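Long-range contacts in acetamidase (Bacillus halodurans, PDB 2II1), which probably hydrolyses the carbon-nitrogen bonds of linear amides and carries bound calcium ions: residues Met2-Ser6 against Ile21-Gln25; Phe13-Glu17 against Val134-Pro139; Ile42-Gln47 against Thr107-Phe111; Ala69-Leu75 against Tyr168-Asp174. One frame throughout, in Å; residues are numbered along the deposited sequence.

Contact 1 (Met2-Ser6 against Ile21-Gln25)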
loop_
_atom_site.group_PDB
_atom_site.type_symbol
_atom_site.label_atom_id
_atom_site.label_comp_id
_atom_site.label_asym_id
_atom_site.label_seq_id
_atom_site.Cartn_x
_atom_site.Cartn_y
_atom_site.Cartn_z
HETATM N N MSE A 2 15.890 27.863 -18.032
HETATM C CA MSE A 2 17.251 27.383 -17.749
HETATM C C MSE A 2 18.015 26.478 -18.716
HETATM O O MSE A 2 18.681 26.955 -19.620
HETATM C CB MSE A 2 17.977 27.974 -16.523
HETATM C CG MSE A 2 19.242 27.265 -16.086
ATOM N N ILE A 3 17.878 25.162 -18.521
ATOM C CA ILE A 3 18.416 24.141 -19.428
ATOM C C ILE A 3 17.258 23.274 -20.002
ATOM O O ILE A 3 16.418 22.797 -19.242
ATOM C CB ILE A 3 19.479 23.282 -18.655
ATOM C CG1 ILE A 3 20.624 24.219 -18.225
ATOM C CG2 ILE A 3 19.990 22.099 -19.490
ATOM C CD1 ILE A 3 21.740 23.548 -17.519
ATOM N N ARG A 4 17.201 23.099 -21.327
ATOM C CA ARG A 4 16.140 22.310 -21.956
ATOM C C ARG A 4 16.683 21.133 -22.785
ATOM O O ARG A 4 17.526 21.316 -23.660
ATOM C CB ARG A 4 15.230 23.169 -22.818
ATOM C CG ARG A 4 14.121 22.381 -23.513
ATOM C CD ARG A 4 13.263 23.297 -24.361
ATOM N NE ARG A 4 12.555 24.252 -23.514
ATOM C CZ ARG A 4 11.310 24.107 -23.059
ATOM N NH1 ARG A 4 10.567 23.044 -23.378
ATOM N NH2 ARG A 4 10.797 25.044 -22.271
ATOM N N LEU A 5 16.174 19.931 -22.486
ATOM C CA LEU A 5 16.530 18.688 -23.179
ATOM C C LEU A 5 15.347 18.192 -24.043
ATOM O O LEU A 5 14.230 18.021 -23.545
ATOM C CB LEU A 5 16.914 17.600 -22.159
ATOM C CG LEU A 5 17.926 17.995 -21.058
ATOM C CD1 LEU A 5 18.454 16.797 -20.291
ATOM C CD2 LEU A 5 19.068 18.770 -21.616
ATOM N N SER A 6 15.607 17.954 -25.323
ATOM C CA SER A 6 14.570 17.472 -26.249
ATOM C C SER A 6 14.484 15.963 -26.209
ATOM O O SER A 6 15.419 15.297 -25.778
ATOM C CB SER A 6 14.869 17.908 -27.691
ATOM O OG SER A 6 15.919 17.140 -28.241
ATOM N N ILE A 21 24.090 14.602 -22.643
ATOM C CA ILE A 21 23.530 15.469 -23.696
ATOM C C ILE A 21 23.515 16.930 -23.219
ATOM O O ILE A 21 23.230 17.847 -23.983
ATOM C CB ILE A 21 22.100 15.005 -24.147
ATOM C CG1 ILE A 21 21.073 15.184 -23.017
ATOM C CG2 ILE A 21 22.123 13.548 -24.604
ATOM C CD1 ILE A 21 19.659 14.690 -23.356
ATOM N N ALA A 22 23.841 17.144 -21.954
ATOM C CA ALA A 22 23.716 18.461 -21.368
ATOM C C ALA A 22 24.307 18.480 -19.975
ATOM O O ALA A 22 24.489 17.428 -19.341
ATOM C CB ALA A 22 22.303 18.858 -21.323
ATOM N N SER A 23 24.634 19.686 -19.534
ATOM C CA SER A 23 25.214 19.929 -18.226
ATOM C C SER A 23 24.450 21.028 -17.566
ATOM O O SER A 23 23.903 21.892 -18.263
ATOM C CB SER A 23 26.665 20.395 -18.331
ATOM O OG SER A 23 27.480 19.443 -18.971
ATOM N N CYS A 24 24.421 20.987 -16.225
ATOM C CA CYS A 24 23.951 22.113 -15.415
ATOM C C CYS A 24 24.788 22.281 -14.146
ATOM O O CYS A 24 25.674 21.484 -13.857
ATOM C CB CYS A 24 22.467 21.956 -15.053
ATOM S SG CYS A 24 22.123 20.678 -13.885
ATOM N N GLN A 25 24.512 23.360 -13.423
ATOM C CA GLN A 25 25.065 23.572 -12.097
ATOM C C GLN A 25 23.986 23.199 -11.094
ATOM O O GLN A 25 22.810 23.166 -11.434
ATOM C CB GLN A 25 25.458 25.034 -11.883
ATOM C CG GLN A 25 26.418 25.629 -12.919
ATOM C CD GLN A 25 27.792 24.951 -12.963
ATOM O OE1 GLN A 25 28.372 24.601 -11.928
ATOM N NE2 GLN A 25 28.318 24.780 -14.176
#

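Contact 2 (Phe13-Glu17 against Val134-Pro139)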
loop_
_atom_site.group_PDB
_atom_site.type_symbol
_atom_site.label_atom_id
_atom_site.label_comp_id
_atom_site.label_asym_id
_atom_site.label_seq_id
_atom_site.Cartn_x
_atom_site.Cartn_y
_atom_site.Cartn_z
ATOM N N PHE A 13 19.091 2.518 -21.266
ATOM C CA PHE A 13 19.789 1.933 -20.129
ATOM C C PHE A 13 20.380 3.039 -19.291
ATOM O O PHE A 13 20.911 4.031 -19.827
ATOM C CB PHE A 13 20.949 1.048 -20.570
ATOM C CG PHE A 13 20.536 -0.233 -21.228
ATOM C CD1 PHE A 13 20.105 -0.248 -22.544
ATOM C CD2 PHE A 13 20.590 -1.433 -20.538
ATOM C CE1 PHE A 13 19.725 -1.432 -23.143
ATOM C CE2 PHE A 13 20.200 -2.609 -21.139
ATOM C CZ PHE A 13 19.772 -2.606 -22.438
HETATM N N MSE A 14 20.320 2.836 -17.976
HETATM C CA MSE A 14 20.979 3.704 -17.006
HETATM C C MSE A 14 22.408 3.194 -16.935
HETATM O O MSE A 14 22.659 2.098 -16.431
HETATM C CB MSE A 14 20.263 3.613 -15.645
HETATM C CG MSE A 14 18.802 4.062 -15.681
HETATM SE SE MSE A 14 18.540 5.999 -15.373
HETATM C CE MSE A 14 16.727 6.245 -16.301
ATOM N N ASP A 15 23.332 3.978 -17.492
ATOM C CA ASP A 15 24.677 3.524 -17.833
ATOM C C ASP A 15 25.653 4.702 -17.631
ATOM O O ASP A 15 25.467 5.808 -18.177
ATOM C CB ASP A 15 24.684 3.063 -19.307
ATOM C CG ASP A 15 25.984 2.340 -19.744
ATOM O OD1 ASP A 15 27.014 2.337 -19.032
ATOM O OD2 ASP A 15 25.960 1.777 -20.860
ATOM N N LYS A 16 26.666 4.453 -16.812
ATOM C CA LYS A 16 27.734 5.398 -16.518
ATOM C C LYS A 16 28.510 5.787 -17.775
ATOM O O LYS A 16 29.232 6.766 -17.752
ATOM C CB LYS A 16 28.700 4.775 -15.519
ATOM C CG LYS A 16 29.586 3.698 -16.166
ATOM C CD LYS A 16 29.900 2.495 -15.294
ATOM C CE LYS A 16 30.157 1.227 -16.170
ATOM N NZ LYS A 16 29.049 0.919 -17.209
ATOM N N GLU A 17 28.348 5.021 -18.854
ATOM C CA GLU A 17 29.075 5.243 -20.104
ATOM C C GLU A 17 28.286 6.005 -21.145
ATOM O O GLU A 17 28.828 6.341 -22.186
ATOM C CB GLU A 17 29.532 3.909 -20.698
ATOM C CG GLU A 17 30.663 3.252 -19.922
ATOM C CD GLU A 17 31.914 4.109 -19.870
ATOM O OE1 GLU A 17 32.332 4.645 -20.926
ATOM O OE2 GLU A 17 32.484 4.257 -18.769
ATOM N N VAL A 134 9.810 6.752 -14.680
ATOM C CA VAL A 134 11.219 6.400 -14.795
ATOM C C VAL A 134 12.013 7.651 -14.497
ATOM O O VAL A 134 11.942 8.628 -15.242
ATOM C CB VAL A 134 11.594 5.877 -16.206
ATOM C CG1 VAL A 134 13.105 5.865 -16.394
ATOM C CG2 VAL A 134 11.012 4.501 -16.431
ATOM N N ILE A 135 12.708 7.629 -13.366
ATOM C CA ILE A 135 13.658 8.663 -13.013
ATOM C C ILE A 135 14.854 7.987 -12.333
ATOM O O ILE A 135 14.670 7.219 -11.411
ATOM C CB ILE A 135 13.006 9.729 -12.093
ATOM C CG1 ILE A 135 13.936 10.953 -11.954
ATOM C CG2 ILE A 135 12.630 9.132 -10.749
ATOM C CD1 ILE A 135 13.290 12.142 -11.316
ATOM N N GLY A 136 16.080 8.268 -12.786
ATOM C CA GLY A 136 17.239 7.599 -12.228
ATOM C C GLY A 136 18.564 8.224 -12.588
ATOM O O GLY A 136 18.650 9.047 -13.518
ATOM N N THR A 137 19.577 7.860 -11.802
ATOM C CA THR A 137 20.980 8.206 -12.061
ATOM C C THR A 137 21.725 6.933 -12.517
ATOM O O THR A 137 21.166 5.829 -12.484
ATOM C CB THR A 137 21.624 8.827 -10.794
ATOM O OG1 THR A 137 21.553 7.906 -9.695
ATOM C CG2 THR A 137 20.905 10.142 -10.416
ATOM N N ALA A 138 22.969 7.097 -12.967
ATOM C CA ALA A 138 23.757 5.975 -13.463
ATOM C C ALA A 138 24.277 5.102 -12.319
ATOM O O ALA A 138 24.863 5.623 -11.348
ATOM C CB ALA A 138 24.948 6.479 -14.314
ATOM N N PRO A 139 24.119 3.763 -12.444
ATOM C CA PRO A 139 24.657 2.869 -11.407
ATOM C C PRO A 139 26.174 2.831 -11.526
ATOM O O PRO A 139 26.687 3.100 -12.609
ATOM C CB PRO A 139 24.021 1.500 -11.726
ATOM C CG PRO A 139 23.119 1.704 -12.917
ATOM C CD PRO A 139 23.474 3.016 -13.543
HETATM O O HOH W 1 26.536 1.906 -15.048
#

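Contact 3 (Ile42-Gln47 against Thr107-Phe111)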
loop_
_atom_site.group_PDB
_atom_site.type_symbol
_atom_site.label_atom_id
_atom_site.label_comp_id
_atom_site.label_asym_id
_atom_site.label_seq_id
_atom_site.Cartn_x
_atom_site.Cartn_y
_atom_site.Cartn_z
ATOM N N ILE A 42 2.607 3.512 -30.497
ATOM C CA ILE A 42 1.196 3.181 -30.555
ATOM C C ILE A 42 0.370 4.465 -30.676
ATOM O O ILE A 42 0.317 5.273 -29.751
ATOM C CB ILE A 42 0.764 2.352 -29.325
ATOM C CG1 ILE A 42 1.791 1.232 -29.063
ATOM C CG2 ILE A 42 -0.633 1.774 -29.538
ATOM C CD1 ILE A 42 1.339 0.141 -28.122
ATOM N N THR A 43 -0.258 4.643 -31.838
ATOM C CA THR A 43 -1.099 5.813 -32.133
ATOM C C THR A 43 -2.560 5.461 -32.472
ATOM O O THR A 43 -3.380 6.350 -32.713
ATOM C CB THR A 43 -0.534 6.523 -33.359
ATOM O OG1 THR A 43 -0.550 5.600 -34.449
ATOM C CG2 THR A 43 0.913 6.992 -33.109
ATOM N N ASN A 44 -2.872 4.170 -32.482
ATOM C CA ASN A 44 -4.137 3.643 -32.992
ATOM C C ASN A 44 -4.551 2.380 -32.214
ATOM O O ASN A 44 -3.701 1.570 -31.866
ATOM C CB ASN A 44 -3.993 3.395 -34.504
ATOM C CG ASN A 44 -4.604 2.089 -34.967
ATOM O OD1 ASN A 44 -3.893 1.103 -35.157
ATOM N ND2 ASN A 44 -5.925 2.077 -35.179
ATOM N N GLU A 45 -5.853 2.214 -31.955
ATOM C CA GLU A 45 -6.355 1.162 -31.041
ATOM C C GLU A 45 -6.373 -0.279 -31.626
ATOM O O GLU A 45 -6.596 -1.253 -30.899
ATOM C CB GLU A 45 -7.748 1.543 -30.523
ATOM C CG GLU A 45 -7.783 2.751 -29.562
ATOM C CD GLU A 45 -9.134 2.914 -28.854
ATOM O OE1 GLU A 45 -10.145 2.423 -29.402
ATOM O OE2 GLU A 45 -9.207 3.533 -27.761
ATOM N N GLU A 46 -6.144 -0.414 -32.929
ATOM C CA GLU A 46 -5.975 -1.740 -33.552
ATOM C C GLU A 46 -4.492 -2.167 -33.659
ATOM O O GLU A 46 -4.184 -3.225 -34.224
ATOM C CB GLU A 46 -6.682 -1.794 -34.917
ATOM C CG GLU A 46 -8.169 -2.161 -34.817
ATOM C CD GLU A 46 -8.402 -3.627 -34.441
ATOM O OE1 GLU A 46 -7.877 -4.499 -35.163
ATOM O OE2 GLU A 46 -9.101 -3.917 -33.439
ATOM N N GLN A 47 -3.585 -1.357 -33.100
ATOM C CA GLN A 47 -2.168 -1.732 -33.033
ATOM C C GLN A 47 -1.978 -2.646 -31.856
ATOM O O GLN A 47 -2.406 -2.329 -30.760
ATOM C CB GLN A 47 -1.247 -0.522 -32.849
ATOM C CG GLN A 47 -0.841 0.152 -34.120
ATOM C CD GLN A 47 0.059 1.323 -33.847
ATOM O OE1 GLN A 47 -0.397 2.466 -33.801
ATOM N NE2 GLN A 47 1.350 1.049 -33.631
ATOM N N THR A 107 -5.493 -5.963 -25.931
ATOM C CA THR A 107 -6.384 -4.821 -26.048
ATOM C C THR A 107 -5.548 -3.545 -25.923
ATOM O O THR A 107 -4.686 -3.480 -25.069
ATOM C CB THR A 107 -7.415 -4.864 -24.928
ATOM O OG1 THR A 107 -8.188 -6.064 -25.076
ATOM C CG2 THR A 107 -8.319 -3.633 -24.954
ATOM N N THR A 108 -5.779 -2.581 -26.811
ATOM C CA THR A 108 -5.149 -1.259 -26.753
ATOM C C THR A 108 -6.227 -0.190 -26.679
ATOM O O THR A 108 -7.209 -0.239 -27.413
ATOM C CB THR A 108 -4.297 -0.988 -27.983
ATOM O OG1 THR A 108 -3.253 -1.946 -28.047
ATOM C CG2 THR A 108 -3.680 0.428 -27.928
ATOM N N LYS A 109 -6.051 0.785 -25.804
ATOM C CA LYS A 109 -7.063 1.803 -25.668
ATOM C C LYS A 109 -6.441 3.185 -25.499
ATOM O O LYS A 109 -5.439 3.362 -24.766
ATOM C CB LYS A 109 -7.978 1.455 -24.503
ATOM C CG LYS A 109 -9.138 2.402 -24.294
ATOM C CD LYS A 109 -9.762 2.168 -22.927
ATOM C CE LYS A 109 -10.756 3.254 -22.574
ATOM N NZ LYS A 109 -11.816 3.437 -23.621
ATOM N N LEU A 110 -7.069 4.156 -26.173
ATOM C CA LEU A 110 -6.627 5.554 -26.184
ATOM C C LEU A 110 -7.486 6.417 -25.261
ATOM O O LEU A 110 -8.711 6.259 -25.194
ATOM C CB LEU A 110 -6.592 6.115 -27.633
ATOM C CG LEU A 110 -5.427 5.583 -28.517
ATOM C CD1 LEU A 110 -5.499 6.041 -29.972
ATOM C CD2 LEU A 110 -4.107 6.005 -27.940
ATOM N N PHE A 111 -6.825 7.316 -24.539
ATOM C CA PHE A 111 -7.473 8.148 -23.539
ATOM C C PHE A 111 -7.205 9.585 -23.897
ATOM O O PHE A 111 -6.098 10.081 -23.680
ATOM C CB PHE A 111 -6.926 7.879 -22.123
ATOM C CG PHE A 111 -7.195 6.503 -21.638
ATOM C CD1 PHE A 111 -6.442 5.434 -22.119
ATOM C CD2 PHE A 111 -8.213 6.257 -20.731
ATOM C CE1 PHE A 111 -6.690 4.134 -21.704
ATOM C CE2 PHE A 111 -8.471 4.956 -20.304
ATOM C CZ PHE A 111 -7.710 3.880 -20.800
HETATM O O HOH W 2 -10.929 4.590 -26.016
#

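Contact 4 (Ala69-Leu75 against Tyr168-Asp174)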
loop_
_atom_site.group_PDB
_atom_site.type_symbol
_atom_site.label_atom_id
_atom_site.label_comp_id
_atom_site.label_asym_id
_atom_site.label_seq_id
_atom_site.Cartn_x
_atom_site.Cartn_y
_atom_site.Cartn_z
ATOM N N ALA A 69 28.434 17.543 -8.632
ATOM C CA ALA A 69 27.942 16.270 -8.131
ATOM C C ALA A 69 29.064 15.256 -8.240
ATOM O O ALA A 69 29.617 15.057 -9.316
ATOM C CB ALA A 69 26.706 15.787 -8.936
ATOM N N ARG A 70 29.367 14.611 -7.119
ATOM C CA ARG A 70 30.472 13.680 -6.987
ATOM C C ARG A 70 29.993 12.391 -6.343
ATOM O O ARG A 70 29.019 12.396 -5.617
ATOM C CB ARG A 70 31.580 14.326 -6.131
ATOM C CG ARG A 70 32.179 15.613 -6.729
ATOM C CD ARG A 70 32.958 15.284 -8.003
ATOM N NE ARG A 70 33.593 16.451 -8.594
ATOM C CZ ARG A 70 34.465 16.407 -9.595
ATOM N NH1 ARG A 70 34.838 15.237 -10.107
ATOM N NH2 ARG A 70 34.996 17.538 -10.069
ATOM N N ARG A 71 30.672 11.284 -6.611
ATOM C CA ARG A 71 30.397 10.015 -5.922
ATOM C C ARG A 71 30.170 10.215 -4.432
ATOM O O ARG A 71 31.003 10.817 -3.763
ATOM C CB ARG A 71 31.574 9.045 -6.074
ATOM C CG ARG A 71 31.663 8.356 -7.394
ATOM C CD ARG A 71 33.051 7.768 -7.670
ATOM N NE ARG A 71 32.993 6.786 -8.758
ATOM C CZ ARG A 71 33.032 7.070 -10.065
ATOM N NH1 ARG A 71 33.155 8.329 -10.508
ATOM N NH2 ARG A 71 32.948 6.077 -10.949
ATOM N N GLY A 72 29.056 9.697 -3.916
ATOM C CA GLY A 72 28.686 9.848 -2.492
ATOM C C GLY A 72 27.673 10.944 -2.165
ATOM O O GLY A 72 27.062 10.915 -1.101
ATOM N N ASP A 73 27.497 11.903 -3.074
ATOM C CA ASP A 73 26.486 12.962 -2.950
ATOM C C ASP A 73 25.113 12.347 -3.256
ATOM O O ASP A 73 25.001 11.178 -3.607
ATOM C CB ASP A 73 26.758 14.137 -3.927
ATOM C CG ASP A 73 28.085 14.879 -3.647
ATOM O OD1 ASP A 73 28.823 14.513 -2.716
ATOM O OD2 ASP A 73 28.414 15.834 -4.385
HETATM N N MSE A 74 24.080 13.153 -3.099
HETATM C CA MSE A 74 22.769 12.832 -3.615
HETATM C C MSE A 74 22.226 14.000 -4.405
HETATM O O MSE A 74 22.703 15.145 -4.257
HETATM C CB MSE A 74 21.803 12.387 -2.497
HETATM C CG MSE A 74 21.762 13.199 -1.238
HETATM SE SE MSE A 74 20.149 12.723 -0.164
HETATM C CE MSE A 74 19.852 14.491 0.684
ATOM N N LEU A 75 21.280 13.718 -5.301
ATOM C CA LEU A 75 20.571 14.803 -5.968
ATOM C C LEU A 75 19.302 15.050 -5.212
ATOM O O LEU A 75 18.624 14.098 -4.780
ATOM C CB LEU A 75 20.230 14.464 -7.410
ATOM C CG LEU A 75 21.390 14.380 -8.401
ATOM C CD1 LEU A 75 20.811 14.082 -9.746
ATOM C CD2 LEU A 75 22.237 15.664 -8.439
ATOM N N TYR A 168 14.844 12.239 -4.091
ATOM C CA TYR A 168 16.278 12.115 -3.777
ATOM C C TYR A 168 16.882 10.844 -4.387
ATOM O O TYR A 168 16.423 9.768 -4.084
ATOM C CB TYR A 168 16.496 12.100 -2.267
ATOM C CG TYR A 168 15.916 13.299 -1.523
ATOM C CD1 TYR A 168 14.609 13.284 -1.064
ATOM C CD2 TYR A 168 16.691 14.417 -1.259
ATOM C CE1 TYR A 168 14.067 14.367 -0.377
ATOM C CE2 TYR A 168 16.153 15.517 -0.570
ATOM C CZ TYR A 168 14.840 15.472 -0.137
ATOM O OH TYR A 168 14.301 16.531 0.548
ATOM N N LEU A 169 17.900 10.999 -5.254
ATOM C CA LEU A 169 18.625 9.876 -5.905
ATOM C C LEU A 169 20.127 9.907 -5.578
ATOM O O LEU A 169 20.657 10.972 -5.293
ATOM C CB LEU A 169 18.476 9.941 -7.423
ATOM C CG LEU A 169 17.073 9.722 -7.976
ATOM C CD1 LEU A 169 17.088 9.969 -9.478
ATOM C CD2 LEU A 169 16.573 8.309 -7.591
ATOM N N PRO A 170 20.816 8.740 -5.634
ATOM C CA PRO A 170 22.243 8.714 -5.339
ATOM C C PRO A 170 23.059 9.289 -6.497
ATOM O O PRO A 170 22.649 9.215 -7.661
ATOM C CB PRO A 170 22.531 7.224 -5.166
ATOM C CG PRO A 170 21.543 6.582 -6.077
ATOM C CD PRO A 170 20.320 7.398 -5.998
ATOM N N VAL A 171 24.185 9.887 -6.162
ATOM C CA VAL A 171 25.230 10.169 -7.139
ATOM C C VAL A 171 26.288 9.105 -6.922
ATOM O O VAL A 171 26.973 9.102 -5.892
ATOM C CB VAL A 171 25.851 11.564 -6.912
ATOM C CG1 VAL A 171 27.088 11.805 -7.837
ATOM C CG2 VAL A 171 24.823 12.607 -7.145
ATOM N N GLU A 172 26.409 8.183 -7.878
ATOM C CA GLU A 172 27.364 7.083 -7.785
ATOM C C GLU A 172 28.499 7.203 -8.806
ATOM O O GLU A 172 29.501 6.525 -8.674
ATOM C CB GLU A 172 26.653 5.753 -7.953
ATOM C CG GLU A 172 25.597 5.459 -6.894
ATOM C CD GLU A 172 26.153 5.379 -5.466
ATOM O OE1 GLU A 172 27.379 5.296 -5.277
ATOM O OE2 GLU A 172 25.355 5.388 -4.518
ATOM N N VAL A 173 28.326 8.039 -9.829
ATOM C CA VAL A 173 29.395 8.361 -10.770
ATOM C C VAL A 173 29.412 9.889 -10.817
ATOM O O VAL A 173 28.367 10.510 -10.654
ATOM C CB VAL A 173 29.145 7.698 -12.174
ATOM C CG1 VAL A 173 28.676 6.231 -12.025
ATOM C CG2 VAL A 173 28.138 8.452 -12.992
ATOM N N ASP A 174 30.575 10.518 -11.003
ATOM C CA ASP A 174 30.633 11.982 -10.935
ATOM C C ASP A 174 29.712 12.586 -12.020
ATOM O O ASP A 174 29.622 12.066 -13.154
ATOM C CB ASP A 174 32.064 12.517 -11.069
ATOM C CG ASP A 174 32.966 12.219 -9.837
ATOM O OD1 ASP A 174 32.524 11.765 -8.744
ATOM O OD2 ASP A 174 34.177 12.447 -9.986
#

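Contact 1 (Met2-Ser6 against Ile21-Gln25)
I3 and L5 face C24 and A22 across two strands, 3-5 and 22-25, that run roughly antiparallel at an angle of 151°, with their axes 8.2 Å apart at closest approach. No hydrogen bond joins the two backbones, because each strand belongs to a different sheet: 3-5 is an edge strand, within this chain, of the nine-stranded sheet and is bonded to strand 28-34, whereas 22-25 pairs with strand 60-67. The contact illustrates sheet-on-sheet packing, in which alternating side chains of strand 3-5 carry most of the interface, met by I21, A22 and C24. I3 and L5 point toward the other segment, and R4 between them points away. On the opposing strand A22 and C24 point back, and S23 turns outward. At one end the branched tip of L5 straddles two residues. Its CD1 meets the CD1 of I21 at 3.9 Å, the two side chains lying at a slant to each other, and I21 can reach that far because its CG1 stands between the backbone N and the carbonyl carbon (chi1 67°). I3 adds a looser touch, CG2 to the CB of A22 at 4.4 Å. The second branch of L5 packs more tightly than usual for carbons, its CD2 sitting 3.2 Å from the CB of A22.

Contact 2 (Phe13-Glu17 against Val134-Pro139)
M14 and A138 mark the closest backbone approach, their CA atoms 5.0 Å apart, where the chain leaving strand 13-14 passes the turn-off from strand 131-136 with no direct hydrogen bond between the two segments. M14, a selenomethionine in this crystal, does most of the packing. Its chain bends at chi2 (-88°), which lays the selenium against the backbone of G136, SE to C at 3.6 Å. Glycine leaves room for this: a CB at that position would crowd the selenium. Farther out, the CE methyl meets the CG1 of V134 at 3.6 Å, the two side chains running past one another head to tail. On the other flank the P139 ring leans on the M14 backbone, with its CD 3.1 Å from the M14 O, while the CB of A138 packs against the N of K16. A water bridges the segments by accepting from K16 N and donating to P139 O, the latter bond being 2.7 Å long. Next to it D15 OD1 accepts from E17 N at 3.0 Å, from above the carboxylate plane, and this bond closes an Asx turn. K16 NZ reaches the same oxygen from the opposite face in a salt bridge of 3.1 Å. The buried T137 O has no polar partner in the model, but T137 OG1 bonds to P170 O. At the far end the V134 side chain lies beside the calcium ligands N155 and D182, about 5 Å from a bound calcium ion, so V134 stands in the second shell of that site.

Contact 3 (Ile42-Gln47 against Thr107-Phe111)
E45 lays its aliphatic stem alongside L110, CG to CG at 3.8 Å, and then uses its carboxylate on the strand's backbone. The chain is extended beyond CG, which carries OE2 to the N of L110 for an almost straight hydrogen bond of 2.7 Å (N-H...O 174°), taken on the lone pair turned away from OE1. A water also lies 2.7 Å from E45 OE2 and accepts from K109 NZ; that lysine has a second partner in Y120 O, and the opposite charges nearby probably steady the carboxylate. T108 grips the loop from two branches. With OG1 anti to the carbonyl carbon (chi1 -62°), the hydroxyl donates to Q47 O at 2.9 Å, nearly in line with that carbonyl, and the CG2 methyl rests on the CG2 of I42 at 3.7 Å. A valine here would probably leave Q47 O without its hydroxyl donor and the end of the turn freer to shift. L110 CD1 meanwhile reaches T43 O at 3.5 Å. Within the loop, Q47 OE1 accepts from both T43 N and T43 OG1, while its NE2 bonds to Q41 O, holding the amide between them. The segment 42-47 thus docks a type I beta turn, N44 to Q47, onto strand 107-114 of a four-stranded antiparallel sheet, whose T107 and K109 pack against E259 and M263 of the second subunit.

Contact 4 (Ala69-Leu75 against Tyr168-Asp174)
A bend at chi2 (-67°) turns the R70 side chain toward D174, while R71, extended from CG to NE, crosses the other side of the same carboxylate at about a right angle. R70 NH1 donates to D174 OD2 at 2.9 Å, in the guanidinium plane but from above the carboxylate plane; the two flat groups stand 87° apart. D174 OD1 takes the backbone N of R71, also at 2.9 Å and nearly along the C-O bond, and forms a long salt bridge of 3.9 Å with R71 NH1. The R71 guanidinium has E172 O and V173 CA over one face. With an alanine in place of D174, the N of R71 would probably be left without this acceptor and the two arginines without their shared counter-charge. The two arginines open a type II beta turn, R70 to D73, whose G72 has a positive phi, and the turn is clasped by G72 N to V171 O and V171 N to D73 O (3.0 Å). From there strands 74-84 and 166-170 run antiparallel: M74 and P170 are a non-hydrogen-bonded pair, L75 and L169 a hydrogen-bonded one, with L75 N to L169 O at 2.8 Å. V171 fills the bend, CG2 against the CG of L75 at 4.1 Å. At the sheet end the selenomethionine M74 meets Y168 in a Met-aromatic contact, SE 5.1 Å from the ring centroid and oblique to it, with CE 3.7 Å from the CD2 of Y168.

How the contacts relate
Contacts 1, 2 and 4 cluster in one part of the fold, their centres 12 to 17 Å apart, while contact 3 stands about 30 Å or more from each of them, beyond the chain's centre from contact 4. Contacts 2 and 4 touch directly: L169 packs on G136, and V173 on K16 and P139, joining the strand near the calcium site to the nine-stranded sheet. Contacts 1 and 4 both reach that sheet; contacts 1 and 2 both reach the seven-stranded one. Along the chain contact 3 nests inside the loop closed by contact 2, whereas contacts 2 and 4 interleave, tying sequence-distant strands into one compact body.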